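PDB 3TG9: penicillin-binding protein from Bacillus halodurans, which probably reacts through an active-site serine with peptidoglycan peptides or beta-lactams, as a member of the penicillin-binding protein and serine beta-lactamase family. Local coordinates for residues P104-E109 and N153-I158. Numbering follows the deposited sequence.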
loop_
_atom_site.group_PDB
_atom_site.type_symbol
_atom_site.label_atom_id
_atom_site.label_comp_id
_atom_site.label_asym_id
_atom_site.label_seq_id
_atom_site.Cartn_x
_atom_site.Cartn_y
_atom_site.Cartn_z
ATOM N N PRO B 104 9.898 2.882 28.105
ATOM C CA PRO B 104 10.483 3.399 26.864
ATOM C C PRO B 104 9.434 3.352 25.760
ATOM O O PRO B 104 8.549 2.497 25.792
ATOM C CB PRO B 104 11.599 2.404 26.564
ATOM C CG PRO B 104 11.148 1.128 27.196
ATOM C CD PRO B 104 10.348 1.513 28.409
ATOM N N ASP B 105 9.534 4.268 24.804
ATOM C CA ASP B 105 8.576 4.374 23.709
ATOM C C ASP B 105 9.274 3.913 22.436
ATOM O O ASP B 105 10.501 3.950 22.358
ATOM C CB ASP B 105 8.161 5.837 23.571
ATOM C CG ASP B 105 6.824 6.015 22.869
ATOM O OD1 ASP B 105 6.366 5.077 22.176
ATOM O OD2 ASP B 105 6.241 7.112 23.024
ATOM N N TYR B 106 8.516 3.471 21.437
ATOM C CA TYR B 106 9.123 3.199 20.137
ATOM C C TYR B 106 9.064 4.450 19.262
ATOM O O TYR B 106 9.703 4.522 18.215
ATOM C CB TYR B 106 8.463 2.000 19.450
ATOM C CG TYR B 106 7.046 2.237 18.963
ATOM C CD1 TYR B 106 6.788 2.538 17.630
ATOM C CD2 TYR B 106 5.968 2.142 19.831
ATOM C CE1 TYR B 106 5.495 2.746 17.171
ATOM C CE2 TYR B 106 4.668 2.349 19.382
ATOM C CZ TYR B 106 4.441 2.652 18.054
ATOM O OH TYR B 106 3.154 2.861 17.612
ATOM N N PHE B 107 8.304 5.441 19.721
ATOM C CA PHE B 107 8.123 6.697 18.996
ATOM C C PHE B 107 7.840 7.821 19.989
ATOM O O PHE B 107 6.682 8.118 20.310
ATOM C CB PHE B 107 6.980 6.575 17.967
ATOM C CG PHE B 107 6.853 7.768 17.051
ATOM C CD1 PHE B 107 7.889 8.121 16.203
ATOM C CD2 PHE B 107 5.692 8.528 17.026
ATOM C CE1 PHE B 107 7.778 9.219 15.360
ATOM C CE2 PHE B 107 5.577 9.628 16.184
ATOM C CZ PHE B 107 6.622 9.969 15.352
ATOM N N ASP B 108 8.909 8.431 20.489
ATOM C CA ASP B 108 8.800 9.520 21.455
ATOM C C ASP B 108 8.519 10.823 20.722
ATOM O O ASP B 108 9.421 11.425 20.137
ATOM C CB ASP B 108 10.094 9.635 22.256
ATOM C CG ASP B 108 9.986 10.612 23.400
ATOM O OD1 ASP B 108 10.744 10.442 24.374
ATOM O OD2 ASP B 108 9.155 11.542 23.334
ATOM N N GLU B 109 7.263 11.250 20.769
ATOM C CA GLU B 109 6.797 12.392 19.988
ATOM C C GLU B 109 7.358 13.722 20.481
ATOM O O GLU B 109 7.211 14.752 19.822
ATOM C CB GLU B 109 5.262 12.419 19.966
ATOM C CG GLU B 109 4.651 11.117 19.433
ATOM C CD GLU B 109 3.157 11.225 19.136
ATOM O OE1 GLU B 109 2.445 10.202 19.267
ATOM O OE2 GLU B 109 2.698 12.333 18.778
ATOM N N ASN B 153 3.231 8.828 25.653
ATOM C CA ASN B 153 3.903 7.583 25.333
ATOM C C ASN B 153 3.003 6.620 24.552
ATOM O O ASN B 153 1.956 6.192 25.045
ATOM C CB ASN B 153 4.376 6.929 26.633
ATOM C CG ASN B 153 5.294 5.753 26.400
ATOM O OD1 ASN B 153 4.928 4.792 25.737
ATOM N ND2 ASN B 153 6.495 5.821 26.964
ATOM N N ASN B 154 3.428 6.264 23.343
ATOM C CA ASN B 154 2.647 5.389 22.481
ATOM C C ASN B 154 2.766 3.915 22.858
ATOM O O ASN B 154 1.765 3.186 22.907
ATOM C CB ASN B 154 3.046 5.614 21.029
ATOM C CG ASN B 154 2.638 6.979 20.532
ATOM O OD1 ASN B 154 1.450 7.284 20.442
ATOM N ND2 ASN B 154 3.615 7.810 20.209
ATOM N N ALA B 155 3.993 3.483 23.138
ATOM C CA ALA B 155 4.233 2.110 23.567
ATOM C C ALA B 155 3.384 1.794 24.795
ATOM O O ALA B 155 2.896 0.678 24.960
ATOM C CB ALA B 155 5.718 1.889 23.855
ATOM N N GLY B 156 3.193 2.791 25.649
ATOM C CA GLY B 156 2.368 2.616 26.829
ATOM C C GLY B 156 0.951 2.194 26.500
ATOM O O GLY B 156 0.308 1.479 27.272
ATOM N N PHE B 157 0.442 2.636 25.356
ATOM C CA PHE B 157 -0.903 2.227 24.961
ATOM C C PHE B 157 -0.913 0.922 24.180
ATOM O O PHE B 157 -1.940 0.247 24.113
ATOM C CB PHE B 157 -1.663 3.355 24.252
ATOM C CG PHE B 157 -2.466 4.200 25.200
ATOM C CD1 PHE B 157 -1.832 5.002 26.139
ATOM C CD2 PHE B 157 -3.851 4.158 25.186
ATOM C CE1 PHE B 157 -2.566 5.772 27.036
ATOM C CE2 PHE B 157 -4.596 4.918 26.084
ATOM C CZ PHE B 157 -3.949 5.729 27.008
ATOM N N ILE B 158 0.234 0.561 23.607
ATOM C CA ILE B 158 0.414 -0.798 23.096
ATOM C C ILE B 158 0.318 -1.780 24.261
ATOM O O ILE B 158 -0.411 -2.770 24.192
ATOM C CB ILE B 158 1.782 -0.999 22.407
ATOM C CG1 ILE B 158 1.870 -0.172 21.126
ATOM C CG2 ILE B 158 1.995 -2.477 22.110
ATOM C CD1 ILE B 158 0.892 -0.621 20.059
#
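The carboxylate of Asp105 binds the two successive backbone amides of Asn154 and Ala155 where the chain turns into helix 155-168. Asn154 N donates to Asp105 OD2 at 3.0 Å and Ala155 N to Asp105 OD1, also at 3.0 Å, both from above the carboxylate plane. On the face opposite Ala155 N, Phe107 N reaches Asp105 OD1 (3.1 Å, 165°), closing an Asx turn, so this oxygen is shared between its own loop and the helix start. The carboxylate of Asp105, swung away from its own backbone N by a chi1 of -158°, lies against the Asn153 amide, the two planes stacked 8° apart. Asn153 OD1 meanwhile accepts from Gly156 N (2.6 Å), a capping bond at the helix start.

A second polar group is centred on the Asn154 amide. Asn154 ND2 donates to Phe107 O (3.1 Å) and to the anti lone pair of Glu109 OE1 (2.8 Å), both acceptors lying in the amide plane; together they fix the rotation of the amide, whose OD1 accepts from Lys58 NZ.

Apolar packing comes mainly from Tyr106. Its side chain runs across Asn154 at about a right angle; Tyr106 CD2 lies 4.0 Å from Ala155 CB and Tyr106 CE2 4.2 Å from Ile158 CG1, while the hydroxyl is hydrogen-bonded to Asp227.

Ser55 and Lys58 fit the SxxK motif, and Tyr152-Asn153-Asn154 fits the YxN motif of serine penicillin-binding proteins. Asn154 would then be its asparagine, oriented towards the probable active-site lysine by the loop 104-109.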